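Local coordinates for protein L-aspartate semialdehyde sulfurtransferase (Methanocaldococcus jannaschii, PDB 3KPB) that probably makes homocysteine from aspartate semialdehyde and sulfide, and in this C-terminal piece binds S-adenosylmethionine and methylthioadenosine through a pair of CBS domains, at residues N31-P36 and I48-I53; G42-I47 and R70-A75. All coordinates share one frame; numbering follows the deposited sequence.

Contact 1. Residues N31-P36 and I48-I53; sequences NINHLP and ITSWDI. With SAM (S-adenosylmethionine), chain E.
Leu35 and Ile48 form an antiparallel, hydrogen-bonded pair between strands 35-38 and 44-48, a buried contact that Asn33 and Ser50 extend up to the start of helix 50-58. Leu35 N gives a bond of 2.9 Å to Ile48 O, and Ile48 N answers to Leu35 O at 3.0 Å. Beyond the pair, the Asn33 amide reaches across, its CG anti to the backbone N (chi1 -167°). Asn33 OD1 is gripped twice from opposite faces of the amide plane: Ser50 N comes in at 2.9 Å, with 159° at the hydrogen, and Ser50 OG from the other face. That pins the amide's rotation and leaves ND2 to donate to a water, which in turn donates to the carboxylate O of S-adenosylmethionine.

This is the strand-to-helix corner of a CBS domain, where the ribose is held. Thr49 is the N-cap, and with Asp52 it forms a capping box: Thr49 N meets Asp52 OD2 on its anti side at 2.9 Å. The carboxylate that caps the helix also takes a bond from the ribose of S-adenosylmethionine, O2' donating to Asp52 OD2 at 2.8 Å. The methyl CE of the sulfonium lies over one face of the Trp51 indole. Ser50 OG also bonds Ser50 of the second subunit, carrying the contact to the dimer interface.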
loop_
_atom_site.group_PDB
_atom_site.type_symbol
_atom_site.label_atom_id
_atom_site.label_comp_id
_atom_site.label_asym_id
_atom_site.label_seq_id
_atom_site.Cartn_x
_atom_site.Cartn_y
_atom_site.Cartn_z
ATOM N N ASN A 31 5.104 -3.262 -11.944
ATOM C CA ASN A 31 5.423 -2.375 -10.826
ATOM C C ASN A 31 4.340 -1.324 -10.584
ATOM O O ASN A 31 4.606 -0.119 -10.517
ATOM C CB ASN A 31 6.805 -1.732 -10.983
ATOM C CG ASN A 31 7.370 -1.278 -9.661
ATOM O OD1 ASN A 31 7.270 -1.991 -8.662
ATOM N ND2 ASN A 31 7.968 -0.090 -9.642
ATOM N N ILE A 32 3.105 -1.801 -10.478
ATOM C CA ILE A 32 1.963 -0.916 -10.242
ATOM C C ILE A 32 1.221 -1.314 -8.979
ATOM O O ILE A 32 1.248 -2.481 -8.577
ATOM C CB ILE A 32 0.962 -0.892 -11.440
ATOM C CG1 ILE A 32 0.461 -2.311 -11.783
ATOM C CG2 ILE A 32 1.581 -0.157 -12.646
ATOM C CD1 ILE A 32 -0.590 -2.371 -12.893
ATOM N N ASN A 33 0.555 -0.352 -8.348
ATOM C CA ASN A 33 -0.276 -0.688 -7.200
ATOM C C ASN A 33 -1.766 -0.475 -7.435
ATOM O O ASN A 33 -2.552 -0.543 -6.501
ATOM C CB ASN A 33 0.181 0.055 -5.937
ATOM C CG ASN A 33 -0.448 -0.510 -4.664
ATOM O OD1 ASN A 33 -0.513 -1.724 -4.480
ATOM N ND2 ASN A 33 -0.908 0.374 -3.785
ATOM N N HIS A 34 -2.155 -0.207 -8.679
ATOM C CA HIS A 34 -3.560 -0.021 -9.022
ATOM C C HIS A 34 -3.859 -0.804 -10.272
ATOM O O HIS A 34 -3.215 -0.609 -11.305
ATOM C CB HIS A 34 -3.866 1.447 -9.274
ATOM C CG HIS A 34 -3.528 2.331 -8.126
ATOM N ND1 HIS A 34 -2.314 2.973 -8.021
ATOM C CD2 HIS A 34 -4.233 2.666 -7.020
ATOM C CE1 HIS A 34 -2.289 3.675 -6.902
ATOM N NE2 HIS A 34 -3.441 3.506 -6.278
ATOM N N LEU A 35 -4.835 -1.696 -10.173
ATOM C CA LEU A 35 -5.213 -2.550 -11.279
ATOM C C LEU A 35 -6.729 -2.485 -11.471
ATOM O O LEU A 35 -7.479 -3.137 -10.742
ATOM C CB LEU A 35 -4.749 -3.983 -10.998
ATOM C CG LEU A 35 -5.021 -5.026 -12.082
ATOM C CD1 LEU A 35 -4.278 -4.677 -13.375
ATOM C CD2 LEU A 35 -4.651 -6.423 -11.589
ATOM N N PRO A 36 -7.192 -1.661 -12.428
ATOM C CA PRO A 36 -8.617 -1.635 -12.770
ATOM C C PRO A 36 -9.052 -2.998 -13.296
ATOM O O PRO A 36 -8.314 -3.634 -14.060
ATOM C CB PRO A 36 -8.702 -0.586 -13.884
ATOM C CG PRO A 36 -7.465 0.247 -13.739
ATOM C CD PRO A 36 -6.416 -0.633 -13.145
ATOM N N ILE A 48 -8.332 -3.209 -7.887
ATOM C CA ILE A 48 -7.499 -3.979 -6.965
ATOM C C ILE A 48 -6.229 -3.188 -6.658
ATOM O O ILE A 48 -5.647 -2.587 -7.560
ATOM C CB ILE A 48 -7.113 -5.346 -7.626
ATOM C CG1 ILE A 48 -8.314 -6.302 -7.655
ATOM C CG2 ILE A 48 -5.895 -6.015 -6.953
ATOM C CD1 ILE A 48 -8.799 -6.768 -6.284
ATOM N N THR A 49 -5.800 -3.184 -5.397
ATOM C CA THR A 49 -4.455 -2.716 -5.020
ATOM C C THR A 49 -3.787 -3.824 -4.203
ATOM O O THR A 49 -4.427 -4.834 -3.902
ATOM C CB THR A 49 -4.502 -1.440 -4.154
ATOM O OG1 THR A 49 -5.082 -1.756 -2.884
ATOM C CG2 THR A 49 -5.330 -0.348 -4.816
ATOM N N SER A 50 -2.524 -3.651 -3.815
ATOM C CA SER A 50 -1.901 -4.665 -2.952
ATOM C C SER A 50 -2.645 -4.864 -1.630
ATOM O O SER A 50 -2.581 -5.950 -1.046
ATOM C CB SER A 50 -0.420 -4.385 -2.691
ATOM O OG SER A 50 -0.250 -3.184 -1.961
ATOM N N TRP A 51 -3.344 -3.831 -1.159
ATOM C CA TRP A 51 -4.168 -3.983 0.034
ATOM C C TRP A 51 -5.223 -5.072 -0.161
ATOM O O TRP A 51 -5.451 -5.893 0.729
ATOM C CB TRP A 51 -4.829 -2.669 0.434
ATOM C CG TRP A 51 -5.533 -2.774 1.747
ATOM C CD1 TRP A 51 -6.885 -2.825 1.956
ATOM C CD2 TRP A 51 -4.922 -2.882 3.038
ATOM N NE1 TRP A 51 -7.153 -2.937 3.303
ATOM C CE2 TRP A 51 -5.965 -2.965 3.990
ATOM C CE3 TRP A 51 -3.592 -2.894 3.487
ATOM C CZ2 TRP A 51 -5.719 -3.063 5.368
ATOM C CZ3 TRP A 51 -3.348 -2.991 4.856
ATOM C CH2 TRP A 51 -4.409 -3.075 5.777
ATOM N N ASP A 52 -5.854 -5.087 -1.330
ATOM C CA ASP A 52 -6.862 -6.101 -1.626
ATOM C C ASP A 52 -6.285 -7.504 -1.775
ATOM O O ASP A 52 -6.980 -8.477 -1.501
ATOM C CB ASP A 52 -7.631 -5.726 -2.883
ATOM C CG ASP A 52 -8.319 -4.398 -2.749
ATOM O OD1 ASP A 52 -9.106 -4.222 -1.792
ATOM O OD2 ASP A 52 -8.064 -3.523 -3.595
ATOM N N ILE A 53 -5.032 -7.616 -2.209
ATOM C CA ILE A 53 -4.348 -8.917 -2.212
ATOM C C ILE A 53 -4.245 -9.445 -0.779
ATOM O O ILE A 53 -4.612 -10.587 -0.503
ATOM C CB ILE A 53 -2.944 -8.835 -2.871
ATOM C CG1 ILE A 53 -3.045 -8.349 -4.329
ATOM C CG2 ILE A 53 -2.187 -10.173 -2.771
ATOM C CD1 ILE A 53 -3.893 -9.222 -5.278
HETATM N N SAM E . -4.314 4.273 -1.358
HETATM C CA SAM E . -4.753 3.213 -0.437
HETATM C C SAM E . -4.784 1.869 -1.172
HETATM O O SAM E . -3.910 1.567 -1.989
HETATM O OXT SAM E . -5.680 1.047 -0.962
HETATM C CB SAM E . -6.153 3.541 0.089
HETATM C CG SAM E . -6.329 3.055 1.529
HETATM S SD SAM E . -7.762 1.937 1.733
HETATM C CE SAM E . -7.375 1.228 3.318
HETATM C "C5'" SAM E . -7.540 0.470 0.664
HETATM C "C4'" SAM E . -8.683 0.291 -0.333
HETATM O "O4'" SAM E . -8.768 1.433 -1.199
HETATM C "C3'" SAM E . -8.340 -0.874 -1.257
HETATM O "O3'" SAM E . -9.120 -1.999 -0.861
HETATM C "C2'" SAM E . -8.773 -0.401 -2.643
HETATM O "O2'" SAM E . -9.718 -1.332 -3.184
HETATM C "C1'" SAM E . -9.450 0.944 -2.362
HETATM N N9 SAM E . -9.197 1.851 -3.501
HETATM C C8 SAM E . -8.001 2.239 -3.951
HETATM N N7 SAM E . -8.166 3.053 -4.996
HETATM C C5 SAM E . -9.473 3.185 -5.209
HETATM C C6 SAM E . -10.234 3.887 -6.136
HETATM N N6 SAM E . -9.658 4.639 -7.069
HETATM N N1 SAM E . -11.571 3.800 -6.075
HETATM C C2 SAM E . -12.163 3.058 -5.153
HETATM N N3 SAM E . -11.467 2.376 -4.256
HETATM C C4 SAM E . -10.127 2.419 -4.263
HETATM O O HOH W 1 -2.360 -0.778 -1.372
#

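Contact 2. Residues G42-I47 and R70-A75; sequences GKLVGI and RNVITA. With SAM (S-adenosylmethionine), chain E.
Val72 pushes its side chain into the flank of strand 44-48. Its CB sits 4.1 Å from Leu44 CD2. From there the branches part: CG2 rests on the backbone of Gly46, 3.6 Å from Gly46 CA, while CG1, anti to the backbone N (chi1 -168°), turns to Ile47 CB on one hand and to N1 of the S-adenosylmethionine adenine on the other. The glycine under CG2 belongs to the classic beta bulge in which Val45 and Gly46 both face Ile37. Leu44 extends tip to tip toward Thr74, its CD2 3.6 Å from Thr74 CG2, and Leu44, Val72 and the Thr74 methyl meet through carbon atoms.

Ile47 carries the packing on to the ligand. Its CG2 lies 3.8 Å from adenine C4, and its CD1 reaches N6 and C6 of the same base. Cut back to alanine, Ile47 would lose CG2 and CD1, which would probably leave a gap against the adenine. The base is read by the main chain of Ile73, next after Val72: Ile73 N donates to adenine N1 at 2.9 Å, with 161° at the hydrogen, and adenine N6 returns a bond to Ile73 O at 3.2 Å. Pro97 of strand 95-99 touches both Ile47 and Val72. A strand of one CBS motif and a loop of the second, before strand 75-76, with the adenine recognised by backbone atoms and lined by aliphatic side chains, make up an adenosine-binding cleft of the kind found in CBS domain pairs.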
loop_
_atom_site.group_PDB
_atom_site.type_symbol
_atom_site.label_atom_id
_atom_site.label_comp_id
_atom_site.label_asym_id
_atom_site.label_seq_id
_atom_site.Cartn_x
_atom_site.Cartn_y
_atom_site.Cartn_z
ATOM N N GLY A 42 -14.511 -5.185 -21.680
ATOM C CA GLY A 42 -13.563 -4.073 -21.489
ATOM C C GLY A 42 -14.100 -2.945 -20.622
ATOM O O GLY A 42 -13.483 -1.882 -20.509
ATOM N N LYS A 43 -15.246 -3.184 -19.992
ATOM C CA LYS A 43 -15.891 -2.167 -19.166
ATOM C C LYS A 43 -15.533 -2.312 -17.699
ATOM O O LYS A 43 -15.528 -3.422 -17.160
ATOM C CB LYS A 43 -17.414 -2.219 -19.320
ATOM C CG LYS A 43 -17.933 -2.193 -20.762
ATOM C CD LYS A 43 -17.268 -1.102 -21.598
ATOM C CE LYS A 43 -18.038 -0.866 -22.892
ATOM N NZ LYS A 43 -17.898 -1.991 -23.871
ATOM N N LEU A 44 -15.281 -1.178 -17.046
ATOM C CA LEU A 44 -14.854 -1.164 -15.647
ATOM C C LEU A 44 -15.881 -1.779 -14.696
ATOM O O LEU A 44 -17.059 -1.418 -14.721
ATOM C CB LEU A 44 -14.523 0.265 -15.202
ATOM C CG LEU A 44 -14.001 0.439 -13.771
ATOM C CD1 LEU A 44 -12.575 -0.088 -13.621
ATOM C CD2 LEU A 44 -14.074 1.899 -13.381
ATOM N N VAL A 45 -15.420 -2.706 -13.856
ATOM C CA VAL A 45 -16.262 -3.328 -12.826
ATOM C C VAL A 45 -15.655 -3.274 -11.417
ATOM O O VAL A 45 -16.337 -3.577 -10.434
ATOM C CB VAL A 45 -16.625 -4.797 -13.168
ATOM C CG1 VAL A 45 -17.415 -4.873 -14.472
ATOM C CG2 VAL A 45 -15.369 -5.664 -13.256
ATOM N N GLY A 46 -14.384 -2.902 -11.305
ATOM C CA GLY A 46 -13.763 -2.863 -9.986
ATOM C C GLY A 46 -12.335 -2.383 -10.002
ATOM O O GLY A 46 -11.813 -2.028 -11.053
ATOM N N ILE A 47 -11.715 -2.349 -8.825
ATOM C CA ILE A 47 -10.293 -2.026 -8.712
ATOM C C ILE A 47 -9.603 -2.890 -7.643
ATOM O O ILE A 47 -10.224 -3.283 -6.650
ATOM C CB ILE A 47 -10.063 -0.498 -8.479
ATOM C CG1 ILE A 47 -8.584 -0.130 -8.691
ATOM C CG2 ILE A 47 -10.581 -0.063 -7.091
ATOM C CD1 ILE A 47 -8.305 1.373 -8.734
ATOM N N ARG A 70 -15.788 -2.478 -5.576
ATOM C CA ARG A 70 -16.765 -2.306 -6.647
ATOM C C ARG A 70 -17.246 -0.870 -6.847
ATOM O O ARG A 70 -17.677 -0.516 -7.949
ATOM C CB ARG A 70 -17.941 -3.262 -6.452
ATOM C CG ARG A 70 -17.584 -4.711 -6.745
ATOM C CD ARG A 70 -18.730 -5.639 -6.399
ATOM N NE ARG A 70 -18.336 -7.046 -6.443
ATOM C CZ ARG A 70 -18.661 -7.890 -7.419
ATOM N NH1 ARG A 70 -19.396 -7.478 -8.445
ATOM N NH2 ARG A 70 -18.258 -9.154 -7.370
ATOM N N ASN A 71 -17.166 -0.048 -5.800
ATOM C CA ASN A 71 -17.456 1.380 -5.926
ATOM C C ASN A 71 -16.168 2.116 -6.258
ATOM O O ASN A 71 -15.445 2.577 -5.367
ATOM C CB ASN A 71 -18.107 1.934 -4.653
ATOM C CG ASN A 71 -18.369 3.439 -4.720
ATOM O OD1 ASN A 71 -18.284 4.062 -5.783
ATOM N ND2 ASN A 71 -18.690 4.026 -3.573
ATOM N N VAL A 72 -15.875 2.204 -7.550
ATOM C CA VAL A 72 -14.615 2.771 -7.993
ATOM C C VAL A 72 -14.728 4.275 -8.163
ATOM O O VAL A 72 -15.636 4.775 -8.837
ATOM C CB VAL A 72 -14.123 2.144 -9.321
ATOM C CG1 VAL A 72 -12.673 2.535 -9.591
ATOM C CG2 VAL A 72 -14.263 0.628 -9.287
ATOM N N ILE A 73 -13.796 4.984 -7.536
ATOM C CA ILE A 73 -13.633 6.417 -7.746
ATOM C C ILE A 73 -12.804 6.614 -9.007
ATOM O O ILE A 73 -11.660 6.155 -9.088
ATOM C CB ILE A 73 -12.947 7.090 -6.544
ATOM C CG1 ILE A 73 -13.748 6.819 -5.268
ATOM C CG2 ILE A 73 -12.779 8.596 -6.790
ATOM C CD1 ILE A 73 -12.911 6.802 -4.011
ATOM N N THR A 74 -13.395 7.296 -9.987
ATOM C CA THR A 74 -12.824 7.402 -11.320
ATOM C C THR A 74 -12.684 8.854 -11.732
ATOM O O THR A 74 -13.227 9.759 -11.084
ATOM C CB THR A 74 -13.710 6.697 -12.381
ATOM O OG1 THR A 74 -15.017 7.291 -12.390
ATOM C CG2 THR A 74 -13.847 5.210 -12.086
ATOM N N ALA A 75 -11.923 9.058 -12.801
ATOM C CA ALA A 75 -11.831 10.344 -13.462
ATOM C C ALA A 75 -12.277 10.195 -14.901
ATOM O O ALA A 75 -12.180 9.117 -15.493
ATOM C CB ALA A 75 -10.416 10.880 -13.397
HETATM N N SAM E . -4.314 4.273 -1.358
HETATM C CA SAM E . -4.753 3.213 -0.437
HETATM C C SAM E . -4.784 1.869 -1.172
HETATM O O SAM E . -3.910 1.567 -1.989
HETATM O OXT SAM E . -5.680 1.047 -0.962
HETATM C CB SAM E . -6.153 3.541 0.089
HETATM C CG SAM E . -6.329 3.055 1.529
HETATM S SD SAM E . -7.762 1.937 1.733
HETATM C CE SAM E . -7.375 1.228 3.318
HETATM C "C5'" SAM E . -7.540 0.470 0.664
HETATM C "C4'" SAM E . -8.683 0.291 -0.333
HETATM O "O4'" SAM E . -8.768 1.433 -1.199
HETATM C "C3'" SAM E . -8.340 -0.874 -1.257
HETATM O "O3'" SAM E . -9.120 -1.999 -0.861
HETATM C "C2'" SAM E . -8.773 -0.401 -2.643
HETATM O "O2'" SAM E . -9.718 -1.332 -3.184
HETATM C "C1'" SAM E . -9.450 0.944 -2.362
HETATM N N9 SAM E . -9.197 1.851 -3.501
HETATM C C8 SAM E . -8.001 2.239 -3.951
HETATM N N7 SAM E . -8.166 3.053 -4.996
HETATM C C5 SAM E . -9.473 3.185 -5.209
HETATM C C6 SAM E . -10.234 3.887 -6.136
HETATM N N6 SAM E . -9.658 4.639 -7.069
HETATM N N1 SAM E . -11.571 3.800 -6.075
HETATM C C2 SAM E . -12.163 3.058 -5.153
HETATM N N3 SAM E . -11.467 2.376 -4.256
HETATM C C4 SAM E . -10.127 2.419 -4.263
#

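Overall arrangement
The two contacts have centres about 13 Å apart and share the sheet in which strands 35-38 and 44-48 are neighbours. Their segments alternate along the chain: 31-36, then 42-47, then 48-53, then 70-75. Segment 42-47 runs directly into 48-53, and the contacts touch at several points, among them Leu35 O and Ile47 CG1, 3.8 Å apart. Contact 1 stays inside the first CBS motif, whereas contact 2 ties that motif's strand 44-48 to the loop before strand 75-76 in the second. Both meet one S-adenosylmethionine, contact 1 at its ribose and methionine end and contact 2 at its adenine, so a single ligand spans the two motifs, consistent with the ligand-driven closing of this domain pair.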